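Local coordinates for protein rhino (Drosophila melanogaster, PDB 5XYV) that probably helps specify germline piRNA clusters in fruit flies, its chromoshadow domain binding the N-terminal domain of the partner protein Deadlock, at residues I17-Q22 with F28-W33; V8-D13 with S38-H43. All coordinates share one frame; numbering follows the deposited sequence.

Interaction 1. Residues I17-Q22 with F28-W33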
loop_
_atom_site.group_PDB
_atom_site.type_symbol
_atom_site.label_atom_id
_atom_site.label_comp_id
_atom_site.label_asym_id
_atom_site.label_seq_id
_atom_site.Cartn_x
_atom_site.Cartn_y
_atom_site.Cartn_z
ATOM N N ILE B 17 8.615 8.545 -6.030
ATOM C CA ILE B 17 8.773 7.133 -5.665
ATOM C C ILE B 17 8.553 6.316 -6.914
ATOM O O ILE B 17 7.434 6.291 -7.431
ATOM C CB ILE B 17 7.768 6.668 -4.593
ATOM C CG1 ILE B 17 7.849 7.559 -3.350
ATOM C CG2 ILE B 17 7.962 5.176 -4.271
ATOM C CD1 ILE B 17 7.086 7.017 -2.139
ATOM N N LEU B 18 9.603 5.664 -7.408
ATOM C CA LEU B 18 9.530 4.949 -8.681
ATOM C C LEU B 18 9.011 3.531 -8.570
ATOM O O LEU B 18 8.416 3.009 -9.509
ATOM C CB LEU B 18 10.902 4.898 -9.351
ATOM C CG LEU B 18 11.636 6.223 -9.461
ATOM C CD1 LEU B 18 13.007 6.056 -10.121
ATOM C CD2 LEU B 18 10.757 7.236 -10.206
ATOM N N HIS B 19 9.226 2.903 -7.422
ATOM C CA HIS B 19 9.116 1.459 -7.375
ATOM C C HIS B 19 9.338 0.960 -5.937
ATOM O O HIS B 19 9.816 1.729 -5.093
ATOM C CB HIS B 19 10.135 0.880 -8.381
ATOM C CG HIS B 19 10.305 -0.593 -8.313
ATOM N ND1 HIS B 19 9.251 -1.475 -8.470
ATOM C CD2 HIS B 19 11.402 -1.353 -8.110
ATOM C CE1 HIS B 19 9.697 -2.709 -8.357
ATOM N NE2 HIS B 19 11.004 -2.666 -8.134
ATOM N N CYS B 20 8.962 -0.284 -5.631
ATOM C CA CYS B 20 9.293 -0.842 -4.319
ATOM C C CYS B 20 9.582 -2.336 -4.388
ATOM O O CYS B 20 9.281 -2.998 -5.361
ATOM C CB CYS B 20 8.182 -0.592 -3.289
ATOM S SG CYS B 20 6.650 -1.488 -3.584
ATOM N N TYR B 21 10.175 -2.861 -3.327
ATOM C CA TYR B 21 10.518 -4.268 -3.291
ATOM C C TYR B 21 10.399 -4.779 -1.868
ATOM O O TYR B 21 10.890 -4.170 -0.927
ATOM C CB TYR B 21 11.924 -4.491 -3.855
ATOM C CG TYR B 21 12.362 -5.930 -3.865
ATOM C CD1 TYR B 21 11.690 -6.875 -4.630
ATOM C CD2 TYR B 21 13.472 -6.342 -3.130
ATOM C CE1 TYR B 21 12.102 -8.183 -4.661
ATOM C CE2 TYR B 21 13.890 -7.648 -3.157
ATOM C CZ TYR B 21 13.200 -8.569 -3.921
ATOM O OH TYR B 21 13.615 -9.880 -3.942
ATOM N N GLN B 22 9.702 -5.887 -1.710
ATOM C CA GLN B 22 9.421 -6.402 -0.396
ATOM C C GLN B 22 10.376 -7.561 -0.157
ATOM O O GLN B 22 10.646 -8.328 -1.076
ATOM C CB GLN B 22 7.956 -6.818 -0.316
ATOM C CG GLN B 22 7.434 -7.174 1.051
ATOM C CD GLN B 22 5.913 -7.187 1.068
ATOM O OE1 GLN B 22 5.289 -7.776 0.193
ATOM N NE2 GLN B 22 5.313 -6.536 2.059
ATOM N N PHE B 28 11.353 -1.840 0.893
ATOM C CA PHE B 28 12.229 -0.776 0.432
ATOM C C PHE B 28 11.563 -0.030 -0.700
ATOM O O PHE B 28 10.849 -0.632 -1.512
ATOM C CB PHE B 28 13.572 -1.338 -0.010
ATOM C CG PHE B 28 14.424 -1.761 1.119
ATOM C CD1 PHE B 28 15.294 -0.861 1.707
ATOM C CD2 PHE B 28 14.369 -3.061 1.603
ATOM C CE1 PHE B 28 16.089 -1.244 2.765
ATOM C CE2 PHE B 28 15.160 -3.451 2.668
ATOM C CZ PHE B 28 16.015 -2.540 3.247
ATOM N N MET B 29 11.786 1.280 -0.723
ATOM C CA MET B 29 11.286 2.140 -1.765
ATOM C C MET B 29 12.454 2.656 -2.571
ATOM O O MET B 29 13.504 2.973 -2.009
ATOM C CB MET B 29 10.485 3.301 -1.168
ATOM C CG MET B 29 9.751 2.954 0.111
ATOM S SD MET B 29 8.221 2.069 -0.231
ATOM C CE MET B 29 7.326 3.337 -1.144
ATOM N N PHE B 30 12.264 2.733 -3.881
ATOM C CA PHE B 30 13.272 3.249 -4.787
ATOM C C PHE B 30 12.848 4.632 -5.217
ATOM O O PHE B 30 11.787 4.820 -5.826
ATOM C CB PHE B 30 13.471 2.273 -5.943
ATOM C CG PHE B 30 13.854 0.904 -5.458
ATOM C CD1 PHE B 30 12.910 -0.107 -5.336
ATOM C CD2 PHE B 30 15.144 0.659 -5.014
ATOM C CE1 PHE B 30 13.270 -1.344 -4.833
ATOM C CE2 PHE B 30 15.495 -0.575 -4.522
ATOM C CZ PHE B 30 14.560 -1.573 -4.434
ATOM N N VAL B 31 13.664 5.614 -4.853
ATOM C CA VAL B 31 13.226 7.001 -4.894
ATOM C C VAL B 31 14.238 7.912 -5.546
ATOM O O VAL B 31 15.423 7.593 -5.654
ATOM C CB VAL B 31 12.930 7.584 -3.460
ATOM C CG1 VAL B 31 11.830 6.800 -2.752
ATOM C CG2 VAL B 31 14.235 7.690 -2.617
ATOM N N THR B 32 13.741 9.065 -5.969
ATOM C CA THR B 32 14.599 10.131 -6.464
ATOM C C THR B 32 14.426 11.364 -5.575
ATOM O O THR B 32 13.397 11.528 -4.905
ATOM C CB THR B 32 14.300 10.448 -7.931
ATOM O OG1 THR B 32 12.947 10.892 -8.047
ATOM C CG2 THR B 32 14.474 9.198 -8.767
ATOM N N TRP B 33 15.439 12.214 -5.544
ATOM C CA TRP B 33 15.370 13.418 -4.730
ATOM C C TRP B 33 15.369 14.627 -5.641
ATOM O O TRP B 33 15.899 14.558 -6.749
ATOM C CB TRP B 33 16.545 13.479 -3.752
ATOM C CG TRP B 33 16.731 12.216 -3.008
ATOM C CD1 TRP B 33 17.584 11.201 -3.313
ATOM C CD2 TRP B 33 16.043 11.821 -1.817
ATOM N NE1 TRP B 33 17.466 10.192 -2.386
ATOM C CE2 TRP B 33 16.526 10.552 -1.453
ATOM C CE3 TRP B 33 15.057 12.419 -1.024
ATOM C CZ2 TRP B 33 16.057 9.864 -0.324
ATOM C CZ3 TRP B 33 14.591 11.744 0.081
ATOM C CH2 TRP B 33 15.092 10.481 0.429
#
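Leu18 and His19 lie opposite the single residue Phe30, a classic beta bulge that shifts the register by one between strands running antiparallel at 162°, axes 4.6 Å apart. Leu18 N donates to Phe30 O (2.8 Å), Phe30 N returns a nearly straight bond to His19 O (2.9 Å), and Tyr21 and Phe28 exchange a reciprocal backbone pair.

On the face carrying His19, Tyr21, Phe28 and Phe30, the Phe30 ring is the centrepiece. Its CG lies beside the backbone N (chi1 -57°), which turns the ring's edge to the neighbouring strand, with CD1 3.4 Å from His19 CD2. The two rings run side by side, planes 17° apart but slid past each other, with little overlap. Tyr21 CB closes on the ring edge, 3.6 Å from Phe30 CE1. On the other face the Met29 chain bends twice, carrying CE to 3.7 Å from Ile17 CG2, while SD rests near Cys20 CB. Were Phe30 replaced by an alanine, the His19 ring would probably lose its partner on this strand, and a gap would open beside Tyr21 CB.

Tyr58 of helix 52-61 covers the Ile17-Met29 face, and Trp44 of a Deadlock chain meets the rings of His19 and Phe30. One face of the hairpin is thus largely apolar and packs on helix 52-61, while the ring-rich face meets Deadlock.

Interaction 2. Residues V8-D13 with S38-H43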
loop_
_atom_site.group_PDB
_atom_site.type_symbol
_atom_site.label_atom_id
_atom_site.label_comp_id
_atom_site.label_asym_id
_atom_site.label_seq_id
_atom_site.Cartn_x
_atom_site.Cartn_y
_atom_site.Cartn_z
ATOM N N VAL B 8 18.077 9.455 2.871
ATOM C CA VAL B 8 17.656 10.676 3.556
ATOM C C VAL B 8 18.882 11.494 3.918
ATOM O O VAL B 8 18.797 12.712 4.054
ATOM C CB VAL B 8 16.805 10.384 4.834
ATOM C CG1 VAL B 8 15.490 9.724 4.462
ATOM C CG2 VAL B 8 17.562 9.501 5.813
ATOM N N ASN B 9 20.023 10.818 4.040
ATOM C CA ASN B 9 21.271 11.463 4.418
ATOM C C ASN B 9 21.789 12.482 3.400
ATOM O O ASN B 9 22.654 13.291 3.729
ATOM C CB ASN B 9 22.336 10.405 4.684
ATOM C CG ASN B 9 22.327 9.939 6.118
ATOM O OD1 ASN B 9 22.355 10.752 7.040
ATOM N ND2 ASN B 9 22.273 8.629 6.318
ATOM N N ARG B 10 21.262 12.454 2.177
ATOM C CA ARG B 10 21.564 13.495 1.202
ATOM C C ARG B 10 21.025 14.824 1.686
ATOM O O ARG B 10 21.449 15.885 1.230
ATOM C CB ARG B 10 20.971 13.170 -0.166
ATOM C CG ARG B 10 21.543 11.934 -0.799
ATOM C CD ARG B 10 20.956 11.719 -2.182
ATOM N NE ARG B 10 22.036 11.503 -3.141
ATOM C CZ ARG B 10 22.390 10.315 -3.615
ATOM N NH1 ARG B 10 21.727 9.234 -3.250
ATOM N NH2 ARG B 10 23.380 10.213 -4.479
ATOM N N GLY B 11 20.072 14.749 2.609
ATOM C CA GLY B 11 19.401 15.921 3.110
ATOM C C GLY B 11 18.597 16.616 2.027
ATOM O O GLY B 11 18.345 17.812 2.138
ATOM N N LEU B 12 18.201 15.892 0.980
ATOM C CA LEU B 12 17.344 16.488 -0.052
ATOM C C LEU B 12 15.873 16.141 0.132
ATOM O O LEU B 12 15.522 15.247 0.906
ATOM C CB LEU B 12 17.784 16.061 -1.452
ATOM C CG LEU B 12 19.269 16.166 -1.780
ATOM C CD1 LEU B 12 19.574 15.439 -3.085
ATOM C CD2 LEU B 12 19.668 17.630 -1.871
ATOM N N ASP B 13 15.017 16.855 -0.586
ATOM C CA ASP B 13 13.586 16.602 -0.545
ATOM C C ASP B 13 13.170 15.517 -1.534
ATOM O O ASP B 13 13.656 15.469 -2.672
ATOM C CB ASP B 13 12.819 17.890 -0.827
ATOM C CG ASP B 13 12.808 18.829 0.360
ATOM O OD1 ASP B 13 12.952 18.351 1.511
ATOM O OD2 ASP B 13 12.658 20.048 0.141
ATOM N N SER B 38 20.299 10.720 -8.941
ATOM C CA SER B 38 20.492 9.338 -8.486
ATOM C C SER B 38 19.191 8.678 -8.035
ATOM O O SER B 38 18.228 9.375 -7.686
ATOM C CB SER B 38 21.513 9.291 -7.341
ATOM O OG SER B 38 22.738 9.875 -7.718
ATOM N N ILE B 39 19.180 7.341 -8.048
ATOM C CA ILE B 39 18.046 6.544 -7.576
ATOM C C ILE B 39 18.468 5.773 -6.328
ATOM O O ILE B 39 19.428 5.009 -6.369
ATOM C CB ILE B 39 17.536 5.543 -8.656
ATOM C CG1 ILE B 39 17.253 6.263 -9.976
ATOM C CG2 ILE B 39 16.287 4.768 -8.171
ATOM C CD1 ILE B 39 16.669 5.357 -11.044
ATOM N N ASP B 40 17.752 5.962 -5.220
ATOM C CA ASP B 40 18.165 5.343 -3.961
ATOM C C ASP B 40 17.158 4.324 -3.437
ATOM O O ASP B 40 15.945 4.506 -3.581
ATOM C CB ASP B 40 18.381 6.412 -2.892
ATOM C CG ASP B 40 19.531 7.322 -3.206
ATOM O OD1 ASP B 40 19.581 8.423 -2.632
ATOM O OD2 ASP B 40 20.387 6.937 -4.019
ATOM N N ALA B 41 17.663 3.265 -2.813
ATOM C CA ALA B 41 16.807 2.388 -2.036
ATOM C C ALA B 41 16.757 2.948 -0.624
ATOM O O ALA B 41 17.797 3.184 0.002
ATOM C CB ALA B 41 17.307 0.969 -2.030
ATOM N N VAL B 42 15.543 3.140 -0.131
ATOM C CA VAL B 42 15.294 3.729 1.166
ATOM C C VAL B 42 14.331 2.820 1.896
ATOM O O VAL B 42 13.297 2.457 1.338
ATOM C CB VAL B 42 14.707 5.136 1.006
ATOM C CG1 VAL B 42 13.963 5.568 2.261
ATOM C CG2 VAL B 42 15.808 6.115 0.618
ATOM N N HIS B 43 14.655 2.424 3.121
ATOM C CA HIS B 43 13.712 1.598 3.878
ATOM C C HIS B 43 12.471 2.422 4.176
ATOM O O HIS B 43 12.595 3.631 4.390
ATOM C CB HIS B 43 14.329 1.070 5.168
ATOM C CG HIS B 43 13.487 0.047 5.850
ATOM N ND1 HIS B 43 12.476 0.375 6.736
ATOM C CD2 HIS B 43 13.465 -1.303 5.753
ATOM C CE1 HIS B 43 11.902 -0.725 7.173
ATOM N NE2 HIS B 43 12.478 -1.764 6.584
#
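Arg10 closes a short 3-10 turn, fastened by Gly11 N to Val8 O (2.8 Å), and reaches Ser38 and Asp40 at the near end of strand 39-43 through side-chain atoms, with no backbone hydrogen bond joining the two segments.

The arginine leaves its backbone with CG opposite the carbonyl carbon (chi1 -64°), runs extended through chi2 and then bends at chi3, which turns the flat guanidinium toward the acid. Asp40 lies at the guanidinium edge, and the two flat groups are nearly coplanar, 18° apart. Yet the pairing is lopsided: both carboxylate oxygens crowd around NH1, and NH2 is not engaged by the acid. The salt bridge runs from NH1 to Asp40 OD1; its modelled length of 2.4 Å is too short to be taken literally, and its N-H direction is well off line. Ser38 approaches from a different direction, its CB over one face of the guanidinium, 3.5 Å from NH2. Ser38 OG lies close to the same nitrogen but at an angle too poor for a hydrogen bond.

Asp40 OD1 also accepts hydrogen bonds from Trp33 NE1 and Gly7 N, so a buried carboxylate oxygen gathers several donors, and the charge is likely to be well stabilised. Arg10 packs on Trp33 and Cys36 as well, so the N-terminal turn is tied to strand 39-43, the last of the chain's own three-stranded antiparallel sheet in the chromoshadow domain, while lying against the end of strand 26-33.

Interactions 1 and 2 have centres about 10 Å apart and meet through the middle strand of the sheet, since 26-33 pairs with 14-23 on one side and with 39-43 on the other. Met29 O receives Val42 N at 2.8 Å, and Phe30 CE2 packs 3.4 Å from Ala41 CB. Trp33 touches both halves of interaction 2: NE1 is 2.8 Å from Asp40 OD1, a probable hydrogen bond, and CE3 is 3.5 Å from Leu12 O. In sequence, the whole hairpin lies between the two segments of interaction 2. Deadlock touches both contacts: His18 of a Deadlock chain bonds Ala41 N through its ND1, and Cys15 of Deadlock packs on Phe30.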